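Local coordinates for protein MerB2 (Bacillus megaterium, PDB 5C17) that probably cleaves the carbon-mercury bond of organomercurials, as an alkylmercury lyase, and here holds a mercury(II) ion, at residues A[28-33]-A[78-83]; A[85-90]-A[97-102]; A[89-94]-A[117-122]. One frame throughout, in Å; residues are numbered along the deposited sequence. Where two conformers were deposited one is given.

All three contacts meet at one antiparallel sheet. Interaction 1 comes first along the chain: it lays helix 22-34 against the turn between strands 76-79 and 82-83. Interaction 2 pairs strand 89-93 with strand 96-100, the sheet neighbour of 82-83, and ends at a mercury ligand. Interaction 3 starts from the same strand 89-93, shares Asn89 and Gln90 with interaction 2, and adds strand 117-122 on its other side. The centres of interactions 2 and 3 lie about 7 Å apart, those of 1 and 2 about 12 Å. Probable backbone bonds between Gly81 and Trp101 and between Ser83 and Phe99 join the first two, tying the helical layer, through the sheet, to the metal site.

Interaction 1 of 3, residues A[28-33]-A[78-83]; sequences TIFFSI and GALGLS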
# COMPACT_ATOMS: atom_id res chain seq x y z
N THR A 28 -2.36 -14.38 4.82
CA THR A 28 -3.61 -14.64 5.49
C THR A 28 -4.29 -13.32 5.86
O THR A 28 -5.51 -13.13 5.66
CB THR A 28 -3.40 -15.56 6.71
OG1 THR A 28 -2.76 -16.77 6.27
CG2 THR A 28 -4.71 -15.90 7.35
N ILE A 29 -3.51 -12.38 6.38
CA ILE A 29 -4.08 -11.08 6.76
C ILE A 29 -4.55 -10.32 5.52
O ILE A 29 -5.69 -9.84 5.43
CB ILE A 29 -3.05 -10.22 7.52
CG1 ILE A 29 -2.66 -10.88 8.85
CG2 ILE A 29 -3.62 -8.83 7.77
CD1 ILE A 29 -1.44 -10.24 9.55
N PHE A 30 -3.66 -10.21 4.54
CA PHE A 30 -3.88 -9.40 3.34
C PHE A 30 -5.12 -9.84 2.58
O PHE A 30 -5.97 -9.03 2.23
CB PHE A 30 -2.62 -9.50 2.47
CG PHE A 30 -2.65 -8.66 1.21
CD1 PHE A 30 -2.49 -7.27 1.27
CD2 PHE A 30 -2.76 -9.26 -0.02
CE1 PHE A 30 -2.47 -6.51 0.10
CE2 PHE A 30 -2.73 -8.52 -1.19
CZ PHE A 30 -2.59 -7.14 -1.13
N PHE A 31 -5.26 -11.15 2.36
CA PHE A 31 -6.40 -11.61 1.59
C PHE A 31 -7.71 -11.54 2.41
O PHE A 31 -8.79 -11.42 1.84
CB PHE A 31 -6.10 -12.99 0.99
CG PHE A 31 -4.98 -12.96 -0.04
CD1 PHE A 31 -5.10 -12.20 -1.20
CD2 PHE A 31 -3.79 -13.66 0.17
CE1 PHE A 31 -4.07 -12.14 -2.13
CE2 PHE A 31 -2.76 -13.61 -0.78
CZ PHE A 31 -2.91 -12.85 -1.91
N SER A 32 -7.63 -11.55 3.74
CA SER A 32 -8.81 -11.30 4.57
C SER A 32 -9.26 -9.83 4.45
O SER A 32 -10.45 -9.55 4.31
CB SER A 32 -8.51 -11.65 6.03
OG SER A 32 -9.66 -11.52 6.83
N ILE A 33 -8.31 -8.90 4.51
CA ILE A 33 -8.62 -7.48 4.33
C ILE A 33 -9.26 -7.26 2.95
O ILE A 33 -10.22 -6.50 2.83
CB ILE A 33 -7.34 -6.62 4.49
CG1 ILE A 33 -6.75 -6.76 5.91
CG2 ILE A 33 -7.61 -5.16 4.18
CD1 ILE A 33 -7.71 -6.47 7.04
N GLY A 78 -5.57 -3.44 8.41
CA GLY A 78 -4.84 -3.06 7.22
C GLY A 78 -3.56 -3.84 7.10
O GLY A 78 -2.98 -4.24 8.12
N ALA A 79 -3.11 -4.06 5.86
CA ALA A 79 -1.86 -4.77 5.63
C ALA A 79 -1.32 -4.41 4.25
O ALA A 79 -2.08 -4.39 3.28
CB ALA A 79 -2.05 -6.27 5.72
N LEU A 80 -0.02 -4.14 4.17
CA LEU A 80 0.68 -4.00 2.90
C LEU A 80 -0.01 -3.01 1.97
O LEU A 80 -0.06 -3.23 0.75
CB LEU A 80 0.84 -5.36 2.21
CG LEU A 80 1.52 -6.44 3.07
CD1 LEU A 80 1.59 -7.72 2.32
CD2 LEU A 80 2.91 -6.04 3.52
N GLY A 81 -0.50 -1.91 2.55
CA GLY A 81 -1.10 -0.83 1.77
C GLY A 81 -2.61 -0.86 1.65
O GLY A 81 -3.21 0.12 1.23
N LEU A 82 -3.22 -1.99 1.99
CA LEU A 82 -4.65 -2.18 1.83
C LEU A 82 -5.34 -2.05 3.20
O LEU A 82 -4.85 -2.60 4.18
CB LEU A 82 -4.90 -3.58 1.27
CG LEU A 82 -6.34 -3.95 0.95
CD1 LEU A 82 -6.92 -3.07 -0.15
CD2 LEU A 82 -6.43 -5.43 0.56
N SER A 83 -6.48 -1.36 3.25
CA SER A 83 -7.13 -1.03 4.51
C SER A 83 -8.65 -1.13 4.42
O SER A 83 -9.26 -0.71 3.44
CB SER A 83 -6.77 0.43 4.88
OG SER A 83 -7.37 0.83 6.09
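A tight beta hairpin with a two-residue loop, a type I' turn from Ala79 to Leu82, packs on one face of helix 22-34, where Ile29, Phe30 and Ile33 meet Ala79, Leu80 and Leu82. The turn is held by a pair of backbone bonds, Ala79 N to Leu82 O at 2.8 Å and Leu82 N to Ala79 O at 3.0 Å. Leu80 and Gly81 are its corner residues, both with positive phi; Gly81 suits its corner because a CB there would collide with the carbonyl of Leu80, and at Gly78 one would crowd Leu82 O.

Phe30 is the broad piece of the helix face. With CG anti to its backbone N (chi1 -177°), the ring reaches the turn and presents its edge to a carbonyl: CD1 lies 3.5 Å from Ala79 O, which sits in the ring plane. The slightly positive ring hydrogens are likely to suit this oxygen, already an acceptor for Leu82 N. The side chains of Leu80 and Leu82 cross that of Phe30 at about a right angle, and CE1 of Phe30 is 4.0 Å from CB of Leu82. One helical turn before Ile33, Ile29 places its CG2 3.6 Å from Ala79 CB, a place for a small methyl so near the helix. Ile33 and Leu82 slide past each other in opposite directions, Ile33 CG2 meeting Leu82 CG at 3.7 Å, while the other branch ends with CD1 4.0 Å from Gly78 N.

Around this buried core, Leu109 and Leu113 of helix 103-113 cover Phe30, Leu208 touches Phe30 and Leu80, Ile68 of strand 68-70 backs Ile29 and Ala79, and Leu44 of helix 41-48 lies on Ile29. Ser83 pairs through its backbone with Phe99 on strand 96-100.

Interaction 2 of 3, residues A[85-90]-A[97-102]; sequences IPTTNQ and TLFAWC. With HG (mercury (II) ion), chain B.
Pro86 CA sits over the ring of Phe99, 3.4 Å from its centroid and only 4° off the normal, a CH-pi contact in which the flat ring serves as a floor for the loop leading into strand 89-93. Beside it, Ala100 O is gripped by two donors from opposite faces of its carbonyl plane: Thr87 OG1 at 2.7 Å and Asn89 ND2 at 3.0 Å, the latter nearly straight with the oxygen lying in the amide plane. OD1 of the same amide accepts from Ser121 OG on strand 117-122, so both ends of the group are held. Thr87 reaches Ala100 because its chi1 of 72° tucks OG1 between its backbone N and carbonyl carbon, where it also accepts from Asn89 N at 3.0 Å in an ST turn. Between Asn89 and Ala100 one backbone bond, Ala100 N to Asn89 O at 2.8 Å, joins the strands.

While Asn89 and Ala100 are buried, the outer side is looser: Gln90 and Thr97, like Pro86, are exposed. The extended Gln90 runs alongside Phe99, Gln90 CG to Phe99 CE2 at 3.8 Å, and Gln90 NE2 touches Thr97 CG2 at 3.3 Å; a long flexible polar chain is at home there.

Two residues beyond the doubly held carbonyl, Cys102 caps helix 103-113 and binds mercury through SG at 2.4 Å; Cys165 and a water are among the other ligands. Soft sulfur suits a soft metal.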
# COMPACT_ATOMS: atom_id res chain seq x y z
N ILE A 85 -10.29 0.39 6.91
CA ILE A 85 -10.65 1.67 7.53
C ILE A 85 -10.22 2.84 6.65
O ILE A 85 -9.26 2.72 5.87
CB ILE A 85 -10.11 1.80 8.98
CG1 ILE A 85 -8.59 1.69 9.01
CG2 ILE A 85 -10.77 0.75 9.88
CD1 ILE A 85 -7.97 2.09 10.37
N PRO A 86 -10.93 3.97 6.73
CA PRO A 86 -10.73 5.06 5.77
C PRO A 86 -9.35 5.68 5.74
O PRO A 86 -8.64 5.81 6.74
CB PRO A 86 -11.76 6.12 6.19
CG PRO A 86 -12.78 5.36 6.92
CD PRO A 86 -12.06 4.26 7.63
N THR A 87 -8.99 6.08 4.52
CA THR A 87 -7.84 6.93 4.25
C THR A 87 -8.31 7.91 3.18
O THR A 87 -9.44 7.85 2.71
CB THR A 87 -6.64 6.15 3.72
OG1 THR A 87 -6.93 5.75 2.38
CG2 THR A 87 -6.33 4.93 4.59
N THR A 88 -7.42 8.79 2.74
CA THR A 88 -7.73 9.69 1.64
C THR A 88 -7.92 8.94 0.33
O THR A 88 -8.55 9.45 -0.58
CB THR A 88 -6.58 10.69 1.50
OG1 THR A 88 -6.58 11.52 2.66
CG2 THR A 88 -6.73 11.60 0.25
N ASN A 89 -7.38 7.74 0.23
CA ASN A 89 -7.32 7.01 -1.03
C ASN A 89 -8.32 5.89 -1.05
O ASN A 89 -8.08 4.81 -0.52
CB ASN A 89 -5.91 6.49 -1.26
CG ASN A 89 -4.87 7.50 -0.88
OD1 ASN A 89 -4.81 8.57 -1.47
ND2 ASN A 89 -4.10 7.21 0.15
N GLN A 90 -9.48 6.17 -1.63
CA GLN A 90 -10.59 5.22 -1.67
C GLN A 90 -10.46 4.37 -2.92
O GLN A 90 -10.23 4.88 -4.00
CB GLN A 90 -11.92 5.97 -1.66
CG GLN A 90 -13.14 5.08 -1.41
CD GLN A 90 -14.41 5.88 -1.09
OE1 GLN A 90 -14.35 6.94 -0.45
NE2 GLN A 90 -15.55 5.37 -1.53
N THR A 97 -15.84 -1.30 -1.17
CA THR A 97 -15.09 -0.08 -0.97
C THR A 97 -14.05 -0.29 0.10
O THR A 97 -14.36 -0.49 1.27
CB THR A 97 -16.01 1.06 -0.54
OG1 THR A 97 -17.01 1.25 -1.54
CG2 THR A 97 -15.21 2.32 -0.38
N LEU A 98 -12.80 -0.24 -0.32
CA LEU A 98 -11.66 -0.35 0.57
C LEU A 98 -10.82 0.92 0.44
O LEU A 98 -11.22 1.87 -0.23
CB LEU A 98 -10.85 -1.61 0.22
CG LEU A 98 -11.59 -2.95 0.41
CD1 LEU A 98 -10.85 -4.11 -0.23
CD2 LEU A 98 -11.78 -3.24 1.89
N PHE A 99 -9.67 0.93 1.10
CA PHE A 99 -8.83 2.11 1.11
C PHE A 99 -7.38 1.70 0.96
O PHE A 99 -7.03 0.55 1.20
CB PHE A 99 -9.04 2.89 2.41
CG PHE A 99 -10.45 3.32 2.61
CD1 PHE A 99 -11.35 2.49 3.26
CD2 PHE A 99 -10.90 4.54 2.13
CE1 PHE A 99 -12.68 2.88 3.43
CE2 PHE A 99 -12.22 4.93 2.31
CZ PHE A 99 -13.10 4.09 2.96
N ALA A 100 -6.55 2.65 0.53
CA ALA A 100 -5.13 2.40 0.37
C ALA A 100 -4.31 3.37 1.20
O ALA A 100 -4.70 4.54 1.38
CB ALA A 100 -4.73 2.51 -1.09
N TRP A 101 -3.14 2.93 1.66
CA TRP A 101 -2.30 3.76 2.51
C TRP A 101 -1.65 4.93 1.76
O TRP A 101 -1.28 5.92 2.40
CB TRP A 101 -1.21 2.94 3.18
CG TRP A 101 -1.72 1.97 4.19
CD1 TRP A 101 -2.97 1.91 4.73
CD2 TRP A 101 -0.98 0.91 4.79
NE1 TRP A 101 -3.06 0.87 5.63
CE2 TRP A 101 -1.84 0.25 5.69
CE3 TRP A 101 0.34 0.46 4.67
CZ2 TRP A 101 -1.43 -0.85 6.43
CZ3 TRP A 101 0.74 -0.62 5.41
CH2 TRP A 101 -0.14 -1.27 6.28
N CYS A 102 -1.47 4.83 0.45
CA CYS A 102 -0.85 5.89 -0.33
C CYS A 102 -1.21 5.76 -1.80
O CYS A 102 -1.83 4.79 -2.23
CB CYS A 102 0.68 5.88 -0.16
SG CYS A 102 1.49 4.52 -1.03
HG HG B . 2.48 3.04 0.54
O HOH W 1 2.12 0.67 1.11

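Interaction 3 of 3, residues A[89-94]-A[117-122]; sequences NQIHLG and VDIHSR
Strands 89-93 and 117-122 run antiparallel, their axes 4.6 Å apart at closest approach and 165° between directions. Gln90 with His120 and His92 with Asp118 are hydrogen-bonded pairs, each joined by two N-H to O=C bonds; His92 N to Asp118 O, at 2.8 Å, is close to straight. Between them Ile91 and Ile119 form a non-hydrogen-bonded pair, and CA-H...O contacts such as Ile119 CA to Gln90 O at 3.3 Å fill in.

At one end a side-chain bond extends the ladder: Ser121 OG donates to Asn89 OD1 at 2.7 Å, in the plane of the amide carbonyl. Ser121 reaches it with OG anti to its backbone N (chi1 -171°), its short side chain putting the hydroxyl directly beside the amide. Asparagine suits the place because one flat group carries both this acceptor and a donor, ND2, which serves strand 96-100. With a leucine in place of Asn89, Ser121 OG would probably lose its acceptor and Ala100 O one of its two donors.

Ile91 and Ile119 lie side by side, pointing the same way, with Ile91 CG2 4.0 Å from Ile119 CG1; beta-branched chains suit both the extended backbone and a greasy layer. Leu93 and Val117 lie alongside in like manner, Leu93 CD1 meeting Val117 CG1 at 3.4 Å, though Val117 has a second conformer and the tightness is doubtful. On the other face, polar chains stand toward solvent: His92 and Asp118 touch through their CB atoms, 4.1 Å apart, and the carboxylate of Asp118 turns instead to a salt bridge with Arg135 of strand 129-135.

Leu107 on Ile119 and Leu113 on Leu93 bring helix 103-113 over the apolar face. The alternation of apolar and polar side chains is typical of an antiparallel sheet with a helix packed on one side, here in the MerB fold.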
# COMPACT_ATOMS: atom_id res chain seq x y z
N ASN A 89 -7.38 7.74 0.23
CA ASN A 89 -7.32 7.01 -1.03
C ASN A 89 -8.32 5.89 -1.05
O ASN A 89 -8.08 4.81 -0.52
CB ASN A 89 -5.91 6.49 -1.26
CG ASN A 89 -4.87 7.50 -0.88
OD1 ASN A 89 -4.81 8.57 -1.47
ND2 ASN A 89 -4.10 7.21 0.15
N GLN A 90 -9.48 6.17 -1.63
CA GLN A 90 -10.59 5.22 -1.67
C GLN A 90 -10.46 4.37 -2.92
O GLN A 90 -10.23 4.88 -4.00
CB GLN A 90 -11.92 5.97 -1.66
CG GLN A 90 -13.14 5.08 -1.41
CD GLN A 90 -14.41 5.88 -1.09
OE1 GLN A 90 -14.35 6.94 -0.45
NE2 GLN A 90 -15.55 5.37 -1.53
N ILE A 91 -10.60 3.06 -2.75
CA ILE A 91 -10.52 2.14 -3.88
C ILE A 91 -11.70 1.18 -3.90
O ILE A 91 -11.96 0.48 -2.93
CB ILE A 91 -9.18 1.38 -3.91
CG1 ILE A 91 -8.94 0.59 -2.62
CG2 ILE A 91 -8.05 2.37 -4.10
CD1 ILE A 91 -7.74 -0.32 -2.71
N HIS A 92 -12.40 1.17 -5.01
CA HIS A 92 -13.49 0.23 -5.19
C HIS A 92 -12.95 -0.95 -5.98
O HIS A 92 -12.50 -0.78 -7.11
CB HIS A 92 -14.65 0.88 -5.93
CG HIS A 92 -15.91 0.07 -5.87
ND1 HIS A 92 -16.73 0.05 -4.76
CD2 HIS A 92 -16.45 -0.78 -6.76
CE1 HIS A 92 -17.74 -0.77 -4.99
NE2 HIS A 92 -17.60 -1.29 -6.19
N LEU A 93 -12.98 -2.12 -5.37
CA LEU A 93 -12.25 -3.29 -5.85
C LEU A 93 -12.99 -4.55 -5.40
O LEU A 93 -13.27 -4.70 -4.21
CB LEU A 93 -10.84 -3.25 -5.25
CG LEU A 93 -9.80 -4.27 -5.71
CD1 LEU A 93 -8.43 -3.74 -5.32
CD2 LEU A 93 -10.02 -5.64 -5.10
N GLY A 94 -13.29 -5.46 -6.32
CA GLY A 94 -13.94 -6.72 -5.98
C GLY A 94 -15.31 -6.52 -5.37
O GLY A 94 -15.75 -7.31 -4.52
N VAL A 117 -10.06 -1.51 -10.70
CA VAL A 117 -10.30 -0.62 -9.58
C VAL A 117 -10.82 0.73 -10.05
O VAL A 117 -10.58 1.15 -11.18
CB VAL A 117 -9.04 -0.41 -8.71
CG1 VAL A 117 -8.59 -1.72 -8.10
CG2 VAL A 117 -7.92 0.23 -9.51
N ASP A 118 -11.55 1.39 -9.15
CA ASP A 118 -11.89 2.80 -9.28
C ASP A 118 -11.24 3.45 -8.07
O ASP A 118 -11.51 3.06 -6.94
CB ASP A 118 -13.39 3.07 -9.22
CG ASP A 118 -14.18 2.46 -10.37
OD1 ASP A 118 -13.60 1.92 -11.32
OD2 ASP A 118 -15.42 2.55 -10.33
N ILE A 119 -10.44 4.47 -8.31
CA ILE A 119 -9.67 5.16 -7.29
C ILE A 119 -10.15 6.60 -7.18
O ILE A 119 -10.30 7.28 -8.19
CB ILE A 119 -8.15 5.20 -7.67
CG1 ILE A 119 -7.61 3.77 -7.79
CG2 ILE A 119 -7.33 6.04 -6.67
CD1 ILE A 119 -6.35 3.68 -8.62
N HIS A 120 -10.36 7.04 -5.94
CA HIS A 120 -10.63 8.45 -5.66
C HIS A 120 -9.63 8.91 -4.62
O HIS A 120 -9.46 8.27 -3.58
CB HIS A 120 -12.06 8.67 -5.17
CG HIS A 120 -12.45 10.11 -5.07
ND1 HIS A 120 -12.02 10.93 -4.06
CD2 HIS A 120 -13.23 10.88 -5.87
CE1 HIS A 120 -12.51 12.15 -4.23
NE2 HIS A 120 -13.25 12.15 -5.32
N SER A 121 -8.97 10.03 -4.91
CA SER A 121 -7.97 10.57 -4.02
C SER A 121 -7.95 12.09 -4.12
O SER A 121 -8.90 12.68 -4.62
CB SER A 121 -6.60 9.95 -4.32
OG SER A 121 -5.64 10.29 -3.34
N ARG A 122 -6.86 12.69 -3.65
CA ARG A 122 -6.73 14.15 -3.59
C ARG A 122 -5.34 14.57 -3.99
O ARG A 122 -4.38 13.89 -3.67
CB ARG A 122 -6.98 14.66 -2.16
CG ARG A 122 -8.39 14.46 -1.64
CD ARG A 122 -9.32 15.49 -2.20
NE ARG A 122 -10.71 15.19 -1.88
CZ ARG A 122 -11.73 15.95 -2.25
NH1 ARG A 122 -11.51 17.09 -2.90
NH2 ARG A 122 -12.97 15.60 -1.96